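Local coordinates for protein beta-lactamase (Sphaerobacter thermophilus, PDB 4EWF) that probably hydrolyses beta-lactams with water to give substituted beta-amino acids, as a member of the class-A beta-lactamase family, at residues A20-G25 with F40-D45; A262-Q265 with L269-P272. All coordinates share one frame; numbering follows the deposited sequence.

Interaction 1 (A20-G25 with F40-D45); sequences AAEATG and FRHNGD
E22, in the last part of helix 12-22, and H42, on the edge strand 39-42, meet in a histidine-carboxylate hydrogen bond that joins helix to sheet in the alpha/beta part of this class-A beta-lactamase fold. It is a useful example of a small contact in which one polar pair does nearly all the work: the backbones stay apart, with the CA atoms of E22 and H42 11.5 Å from each other.

The charged or polar link comes first. H42 NE2 donates to E22 OE2 over 3.0 Å, with a moderately bent N-H...O angle of 155°. The carboxylate oxygen lies at the edge of the imidazole, close to the ring plane, whereas the ring nitrogen sits above the plane of the carboxylate, the two flat groups being turned 61° apart. The side chains arrive from opposite directions. E22 is extended beyond CG, which carries its acid out across the gap, and H42 has CG anti to its backbone N (chi1 175°), sending the ring out to meet it. Such a pairing may favour a protonated imidazole. The other carboxylate oxygen, E22 OE1, also comes within 3.4 Å of H42 NE2.

A second group of bonds runs through strand 27-33. The backbone N of V28 also donates to E22 OE2, so two donors grip this oxygen and restrict the swing of the acid. V28 O in turn accepts from the amide of N43.

Apolar contact adds a little: the H42 side chain also touches V18 of helix 12-22.

On the helix side, the backbone turns away in a type I beta turn from E22 to G25, closed by G25 N donating to E22 O at 2.9 Å. The amide nitrogen of N43 finishes beside the acid, its ND2 3.8 Å from E22 OE2.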
loop_
_atom_site.group_PDB
_atom_site.type_symbol
_atom_site.label_atom_id
_atom_site.label_comp_id
_atom_site.label_asym_id
_atom_site.label_seq_id
_atom_site.Cartn_x
_atom_site.Cartn_y
_atom_site.Cartn_z
ATOM N N ALA A 20 -16.651 -15.125 2.538
ATOM C CA ALA A 20 -17.742 -14.214 2.824
ATOM C C ALA A 20 -17.603 -12.924 2.008
ATOM O O ALA A 20 -18.594 -12.351 1.581
ATOM C CB ALA A 20 -17.806 -13.893 4.313
ATOM N N ALA A 21 -16.374 -12.459 1.817
ATOM C CA ALA A 21 -16.160 -11.228 1.075
ATOM C C ALA A 21 -16.563 -11.421 -0.394
ATOM O O ALA A 21 -17.054 -10.502 -1.044
ATOM C CB ALA A 21 -14.702 -10.783 1.193
ATOM N N GLU A 22 -16.356 -12.626 -0.906
ATOM C CA GLU A 22 -16.620 -12.917 -2.316
ATOM C C GLU A 22 -18.040 -13.407 -2.593
ATOM O O GLU A 22 -18.421 -13.624 -3.752
ATOM C CB GLU A 22 -15.622 -13.951 -2.836
ATOM C CG GLU A 22 -14.186 -13.479 -2.801
ATOM C CD GLU A 22 -13.228 -14.486 -3.414
ATOM O OE1 GLU A 22 -13.479 -15.707 -3.282
ATOM O OE2 GLU A 22 -12.225 -14.059 -4.038
ATOM N N ALA A 23 -18.822 -13.580 -1.534
ATOM C CA ALA A 23 -20.134 -14.189 -1.656
ATOM C C ALA A 23 -21.087 -13.428 -2.586
ATOM O O ALA A 23 -21.952 -14.037 -3.208
ATOM C CB ALA A 23 -20.763 -14.385 -0.274
ATOM N N THR A 24 -20.945 -12.108 -2.684
ATOM C CA THR A 24 -21.839 -11.351 -3.561
ATOM C C THR A 24 -21.312 -11.203 -4.993
ATOM O O THR A 24 -21.869 -10.453 -5.789
ATOM C CB THR A 24 -22.224 -9.971 -2.975
ATOM O OG1 THR A 24 -21.040 -9.253 -2.605
ATOM C CG2 THR A 24 -23.116 -10.146 -1.750
ATOM N N GLY A 25 -20.245 -11.921 -5.323
ATOM C CA GLY A 25 -19.790 -11.983 -6.701
ATOM C C GLY A 25 -18.502 -11.225 -6.992
ATOM O O GLY A 25 -17.963 -11.322 -8.097
ATOM N N PHE A 40 -0.158 -17.494 3.560
ATOM C CA PHE A 40 -1.489 -17.761 3.029
ATOM C C PHE A 40 -1.643 -17.008 1.699
ATOM O O PHE A 40 -1.322 -15.815 1.607
ATOM C CB PHE A 40 -2.548 -17.273 4.008
ATOM C CG PHE A 40 -3.952 -17.328 3.463
ATOM C CD1 PHE A 40 -4.747 -18.450 3.674
ATOM C CD2 PHE A 40 -4.475 -16.255 2.754
ATOM C CE1 PHE A 40 -6.044 -18.501 3.168
ATOM C CE2 PHE A 40 -5.767 -16.288 2.253
ATOM C CZ PHE A 40 -6.552 -17.408 2.455
ATOM N N ARG A 41 -2.146 -17.704 0.684
ATOM C CA ARG A 41 -2.366 -17.125 -0.635
ATOM C C ARG A 41 -3.761 -17.489 -1.137
ATOM O O ARG A 41 -4.170 -18.658 -1.104
ATOM C CB ARG A 41 -1.323 -17.635 -1.649
ATOM C CG ARG A 41 0.103 -17.179 -1.391
ATOM C CD ARG A 41 1.044 -17.495 -2.576
ATOM N NE ARG A 41 2.431 -17.602 -2.119
ATOM C CZ ARG A 41 3.292 -16.590 -2.096
ATOM N NH1 ARG A 41 2.923 -15.393 -2.522
ATOM N NH2 ARG A 41 4.527 -16.773 -1.656
ATOM N N HIS A 42 -4.483 -16.478 -1.597
ATOM C CA HIS A 42 -5.734 -16.669 -2.309
ATOM C C HIS A 42 -5.702 -15.715 -3.495
ATOM O O HIS A 42 -5.641 -14.486 -3.307
ATOM C CB HIS A 42 -6.921 -16.338 -1.400
ATOM C CG HIS A 42 -8.243 -16.393 -2.095
ATOM N ND1 HIS A 42 -8.967 -17.559 -2.223
ATOM C CD2 HIS A 42 -8.968 -15.424 -2.706
ATOM C CE1 HIS A 42 -10.085 -17.305 -2.880
ATOM N NE2 HIS A 42 -10.107 -16.020 -3.189
ATOM N N ASN A 43 -5.719 -16.267 -4.707
ATOM C CA ASN A 43 -5.578 -15.446 -5.926
ATOM C C ASN A 43 -4.323 -14.592 -5.820
ATOM O O ASN A 43 -4.312 -13.408 -6.191
ATOM C CB ASN A 43 -6.796 -14.538 -6.116
ATOM C CG ASN A 43 -8.015 -15.285 -6.599
ATOM O OD1 ASN A 43 -7.897 -16.281 -7.298
ATOM N ND2 ASN A 43 -9.202 -14.796 -6.237
ATOM N N GLY A 44 -3.270 -15.192 -5.278
ATOM C CA GLY A 44 -2.063 -14.459 -4.957
ATOM C C GLY A 44 -1.386 -13.880 -6.169
ATOM O O GLY A 44 -0.720 -12.843 -6.057
ATOM N N ASP A 45 -1.546 -14.548 -7.318
ATOM C CA ASP A 45 -0.899 -14.111 -8.557
ATOM C C ASP A 45 -1.887 -13.505 -9.560
ATOM O O ASP A 45 -1.562 -13.316 -10.744
ATOM C CB ASP A 45 -0.110 -15.258 -9.203
ATOM C CG ASP A 45 -0.996 -16.406 -9.659
ATOM O OD1 ASP A 45 -2.217 -16.388 -9.396
ATOM O OD2 ASP A 45 -0.450 -17.342 -10.282
#

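Interaction 2 (A262-Q265 with L269-P272)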
loop_
_atom_site.group_PDB
_atom_site.type_symbol
_atom_site.label_atom_id
_atom_site.label_comp_id
_atom_site.label_asym_id
_atom_site.label_seq_id
_atom_site.Cartn_x
_atom_site.Cartn_y
_atom_site.Cartn_z
ATOM N N ALA A 262 -8.675 -12.115 11.199
ATOM C CA ALA A 262 -8.614 -13.562 11.214
ATOM C C ALA A 262 -7.162 -14.009 11.081
ATOM O O ALA A 262 -6.767 -15.006 11.651
ATOM C CB ALA A 262 -9.457 -14.144 10.073
ATOM N N ALA A 263 -6.372 -13.262 10.311
ATOM C CA ALA A 263 -4.959 -13.599 10.133
ATOM C C ALA A 263 -4.156 -13.362 11.417
ATOM O O ALA A 263 -3.276 -14.159 11.774
ATOM C CB ALA A 263 -4.360 -12.812 8.951
ATOM N N LEU A 264 -4.484 -12.284 12.130
ATOM C CA LEU A 264 -3.828 -11.989 13.401
ATOM C C LEU A 264 -4.108 -13.094 14.426
ATOM O O LEU A 264 -3.206 -13.530 15.152
ATOM C CB LEU A 264 -4.267 -10.619 13.943
ATOM C CG LEU A 264 -3.714 -9.359 13.246
ATOM C CD1 LEU A 264 -4.524 -8.120 13.642
ATOM C CD2 LEU A 264 -2.229 -9.129 13.555
ATOM N N GLN A 265 -5.357 -13.542 14.481
ATOM C CA GLN A 265 -5.721 -14.667 15.348
ATOM C C GLN A 265 -5.028 -15.964 14.920
ATOM O O GLN A 265 -4.498 -16.701 15.751
ATOM C CB GLN A 265 -7.244 -14.856 15.365
ATOM C CG GLN A 265 -8.016 -13.691 16.011
ATOM C CD GLN A 265 -9.515 -13.760 15.742
ATOM O OE1 GLN A 265 -9.983 -14.609 14.982
ATOM N NE2 GLN A 265 -10.270 -12.862 16.358
ATOM N N LEU A 269 -0.782 -13.654 16.860
ATOM C CA LEU A 269 -0.365 -12.284 17.135
ATOM C C LEU A 269 -1.346 -11.552 18.057
ATOM O O LEU A 269 -0.955 -10.647 18.793
ATOM C CB LEU A 269 -0.171 -11.504 15.821
ATOM C CG LEU A 269 1.276 -11.333 15.328
ATOM C CD1 LEU A 269 2.206 -12.376 15.899
ATOM C CD2 LEU A 269 1.377 -11.310 13.808
ATOM N N ILE A 270 -2.626 -11.906 17.983
ATOM C CA ILE A 270 -3.580 -11.486 19.010
ATOM C C ILE A 270 -4.239 -12.757 19.509
ATOM O O ILE A 270 -4.119 -13.799 18.865
ATOM C CB ILE A 270 -4.647 -10.525 18.469
ATOM C CG1 ILE A 270 -5.512 -11.241 17.417
ATOM C CG2 ILE A 270 -3.994 -9.290 17.892
ATOM C CD1 ILE A 270 -6.504 -10.332 16.713
ATOM N N PRO A 271 -4.929 -12.690 20.659
ATOM C CA PRO A 271 -5.488 -13.950 21.190
ATOM C C PRO A 271 -6.575 -14.558 20.284
ATOM O O PRO A 271 -7.158 -13.856 19.440
ATOM C CB PRO A 271 -6.036 -13.561 22.583
ATOM C CG PRO A 271 -5.990 -12.076 22.662
ATOM C CD PRO A 271 -5.049 -11.558 21.596
ATOM N N PRO A 272 -6.823 -15.871 20.417
ATOM C CA PRO A 272 -7.863 -16.497 19.592
ATOM C C PRO A 272 -9.236 -15.852 19.817
ATOM O O PRO A 272 -9.482 -15.308 20.888
ATOM C CB PRO A 272 -7.860 -17.959 20.069
ATOM C CG PRO A 272 -7.120 -17.958 21.364
ATOM C CD PRO A 272 -6.129 -16.855 21.267
HETATM O O HOH W 1 -4.244 -16.431 18.650
#
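L264 O, near the C-terminal end of helix 249-266, receives L269 N at 3.0 Å, the donor lying nearly along the C=O axis although the N-H itself is bent (132°). I270 N adds a straighter but weak bond to L264 O at 3.3 Å, and T267 OG1 contributes another weak one. The chain thus folds back over the helix end in a capping arrangement.

A water bridges one carbonyl of the helix and one of the returning chain, donating to Q265 O at 2.9 Å and to I270 O at 2.6 Å.

Aliphatic packing flanks these bonds. I270 CD1 lies 3.6 Å from L264 CB and also reaches Q265 CG; with CG1 held between the backbone N and the carbonyl carbon (chi1 64°), the branch bends in over the helix. L264 and L269 cross at about a right angle, CD2 of the former meeting CB of the latter at 3.9 Å, and both also touch L237 of strand 235-244. Q265 CG rests 3.5 Å from P271 O.

Carbonyls of the last helical turn are thus met by N-H groups of the returning chain, by T267 and by a water, while the aliphatic groups join the helix end to the sheet.

In the fold
From the N terminus, helix 12-22 leads to E22, the chain turns, and strands 27-33 and 39-42 form a hairpin; interaction 1 closes this loop by joining the last part of the helix to the edge strand. The chain then travels through the rest of the fold before helix 249-266, at whose end interaction 2 closes a short connection, with three residues between the two segments. The two contacts are in series, neither nested nor crossed. The centres of interactions 1 and 2 are about 19 Å apart, and they do not touch. What relates them is the packing of the terminal helices: A262 and A263 touch V14 near the start of helix 12-22, whereas interaction 1 lies toward the other end of that helix.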